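Local coordinates for homoserine dehydrogenase (Staphylococcus aureus M1064, PDB 4PG7), which catalyses the NAD(P)-dependent interconversion of aspartate semialdehyde and homoserine, a step of the aspartic acid pathway of amino-acid synthesis, at residues His131-Leu134 against Leu135-Ala139. Numbering follows the deposited sequence.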
ATOM      1  N   HIS A 131      22.478  -7.945  10.228  1.00 41.33           N
ATOM      2  CA  HIS A 131      22.686  -9.152   9.461  1.00 42.73           C
ATOM      3  C   HIS A 131      22.467  -8.933   7.967  1.00 42.66           C
ATOM      4  O   HIS A 131      23.279  -9.379   7.149  1.00 41.97           O
ATOM      5  CB  HIS A 131      21.790 -10.263  10.032  1.00 42.43           C
ATOM      6  CG  HIS A 131      21.992 -10.469  11.502  1.00 44.21           C
ATOM      7  ND1 HIS A 131      21.016 -10.207  12.442  1.00 44.43           N
ATOM      8  CD2 HIS A 131      23.096 -10.816  12.201  1.00 44.47           C
ATOM      9  CE1 HIS A 131      21.491 -10.436  13.652  1.00 44.40           C
ATOM     10  NE2 HIS A 131      22.756 -10.799  13.533  1.00 46.78           N
ATOM     11  N   LEU A 132      21.373  -8.270   7.610  1.00 40.57           N
ATOM     12  CA  LEU A 132      21.051  -8.031   6.206  1.00 42.20           C
ATOM     13  C   LEU A 132      22.104  -7.160   5.532  1.00 44.26           C
ATOM     14  O   LEU A 132      22.415  -7.352   4.354  1.00 45.62           O
ATOM     15  CB  LEU A 132      19.682  -7.373   6.052  1.00 41.51           C
ATOM     16  CG  LEU A 132      18.478  -8.204   6.504  1.00 42.49           C
ATOM     17  CD1 LEU A 132      17.215  -7.344   6.472  1.00 41.84           C
ATOM     18  CD2 LEU A 132      18.314  -9.466   5.657  1.00 43.23           C
ATOM     19  N   LYS A 133      22.641  -6.212   6.288  1.00 44.09           N
ATOM     20  CA  LYS A 133      23.652  -5.305   5.788  1.00 47.03           C
ATOM     21  C   LYS A 133      24.912  -6.076   5.415  1.00 48.06           C
ATOM     22  O   LYS A 133      25.393  -5.974   4.281  1.00 48.26           O
ATOM     23  CB  LYS A 133      23.966  -4.248   6.844  1.00 47.16           C
ATOM     24  CG  LYS A 133      25.182  -3.394   6.566  1.00 52.26           C
ATOM     25  CD  LYS A 133      25.083  -2.669   5.237  1.00 55.71           C
ATOM     26  CE  LYS A 133      26.101  -1.533   5.159  1.00 59.88           C
ATOM     27  NZ  LYS A 133      26.346  -1.115   3.749  1.00 62.22           N
ATOM     28  N   LEU A 134      25.438  -6.834   6.374  1.00 48.01           N
ATOM     29  CA  LEU A 134      26.674  -7.574   6.164  1.00 50.07           C
ATOM     30  C   LEU A 134      26.506  -8.629   5.062  1.00 49.11           C
ATOM     31  O   LEU A 134      27.438  -8.866   4.306  1.00 50.05           O
ATOM     32  CB  LEU A 134      27.198  -8.179   7.484  1.00 52.38           C
ATOM     33  CG  LEU A 134      26.655  -9.506   8.029  1.00 54.07           C
ATOM     34  CD1 LEU A 134      27.338 -10.740   7.415  1.00 56.24           C
ATOM     35  CD2 LEU A 134      26.845  -9.527   9.533  1.00 54.60           C
ATOM     36  N   LEU A 135      25.330  -9.249   4.958  1.00 44.95           N
ATOM     37  CA  LEU A 135      25.092 -10.221   3.894  1.00 44.49           C
ATOM     38  C   LEU A 135      24.962  -9.556   2.520  1.00 45.44           C
ATOM     39  O   LEU A 135      25.506 -10.063   1.527  1.00 42.46           O
ATOM     40  CB  LEU A 135      23.871 -11.118   4.200  1.00 43.41           C
ATOM     41  CG  LEU A 135      24.059 -12.065   5.391  1.00 42.65           C
ATOM     42  CD1 LEU A 135      22.746 -12.675   5.840  1.00 42.56           C
ATOM     43  CD2 LEU A 135      25.061 -13.167   5.049  1.00 45.55           C
ATOM     44  N   GLU A 136      24.240  -8.437   2.450  1.00 45.75           N
ATOM     45  CA  GLU A 136      24.123  -7.698   1.193  1.00 48.95           C
ATOM     46  C   GLU A 136      25.499  -7.251   0.643  1.00 49.01           C
ATOM     47  O   GLU A 136      25.739  -7.353  -0.564  1.00 47.09           O
ATOM     48  CB  GLU A 136      23.203  -6.487   1.354  1.00 53.01           C
ATOM     49  CG  GLU A 136      21.725  -6.853   1.353  1.00 55.70           C
ATOM     50  CD  GLU A 136      20.824  -5.647   1.199  1.00 59.35           C
ATOM     51  OE1 GLU A 136      20.771  -4.812   2.140  1.00 60.96           O
ATOM     52  OE2 GLU A 136      20.167  -5.551   0.129  1.00 59.93           O
ATOM     53  N   ASP A 137      26.384  -6.781   1.526  1.00 48.70           N
ATOM     54  CA  ASP A 137      27.720  -6.312   1.124  1.00 52.83           C
ATOM     55  C   ASP A 137      28.571  -7.486   0.639  1.00 54.77           C
ATOM     56  O   ASP A 137      29.297  -7.386  -0.354  1.00 53.20           O
ATOM     57  CB  ASP A 137      28.468  -5.667   2.298  1.00 54.60           C
ATOM     58  CG  ASP A 137      27.873  -4.341   2.749  1.00 54.42           C
ATOM     59  OD1 ASP A 137      27.029  -3.762   2.037  1.00 54.67           O
ATOM     60  OD2 ASP A 137      28.267  -3.883   3.839  1.00 55.81           O
ATOM     61  N   LEU A 138      28.483  -8.589   1.371  1.00 54.79           N
ATOM     62  CA  LEU A 138      29.251  -9.782   1.066  1.00 56.38           C
ATOM     63  C   LEU A 138      28.793 -10.363  -0.273  1.00 55.28           C
ATOM     64  O   LEU A 138      29.616 -10.811  -1.074  1.00 55.64           O
ATOM     65  CB  LEU A 138      29.104 -10.794   2.205  1.00 55.47           C
ATOM     66  CG  LEU A 138      30.127 -11.913   2.343  1.00 58.36           C
ATOM     67  CD1 LEU A 138      31.562 -11.400   2.393  1.00 58.56           C
ATOM     68  CD2 LEU A 138      29.803 -12.720   3.592  1.00 58.52           C
ATOM     69  N   ALA A 139      27.492 -10.298  -0.536  1.00 52.04           N
ATOM     70  CA  ALA A 139      26.947 -10.735  -1.818  1.00 53.19           C
ATOM     71  C   ALA A 139      27.476  -9.887  -2.990  1.00 54.92           C
ATOM     72  O   ALA A 139      28.002 -10.437  -3.970  1.00 53.77           O
ATOM     73  CB  ALA A 139      25.437 -10.697  -1.790  1.00 51.81           C
TER
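Lys133 and Asp137, one helical turn apart, form an i to i+4 salt bridge along helix 129-141. The lysine chain leaves CB with CG anti to the backbone N (chi1 169°), bends at chi2 (57°) and then runs extended, a course that takes it across the end of the aspartate, on the side of its two oxygens. Lys133 CG comes no nearer than 4.1 Å, to Asp137 OD2. Lys133 CD lies 3.7 Å from Asp137 OD2. Lys133 CE settles at 3.5 Å from Asp137 OD2. At the tip, Lys133 NZ reaches Asp137 OD1 at 3.2 Å, using the syn lone pair of that oxygen; a second, weak bond from NZ to OD2 makes the grip an uneven fork. The backbone repeats the same four-residue spacing: Asp137 N donates to Lys133 O at 3.0 Å, and equivalent bonds join Leu135 to His131, Glu136 to Leu132 and Leu138 to Leu134. Around the helix, the side chains of Leu134 and Leu135 run next to each other in the same direction, Leu134 CD1 being 4.1 Å from Leu135 CG. Glu136 sends its carboxylate another way, OE1 hydrogen-bonding the hydroxyl of Tyr231. The helix links strands 119-122 and 146-147 in a beta-alpha-beta unit of the Rossmann-like nucleotide-binding domain: Leu135 and Ala139 pack on Leu114 of helix 106-115 and on Leu146 of strand 146-147, whereas Leu132 meets Ile228 and, with Lys133, Tyr231 of helix 220-234.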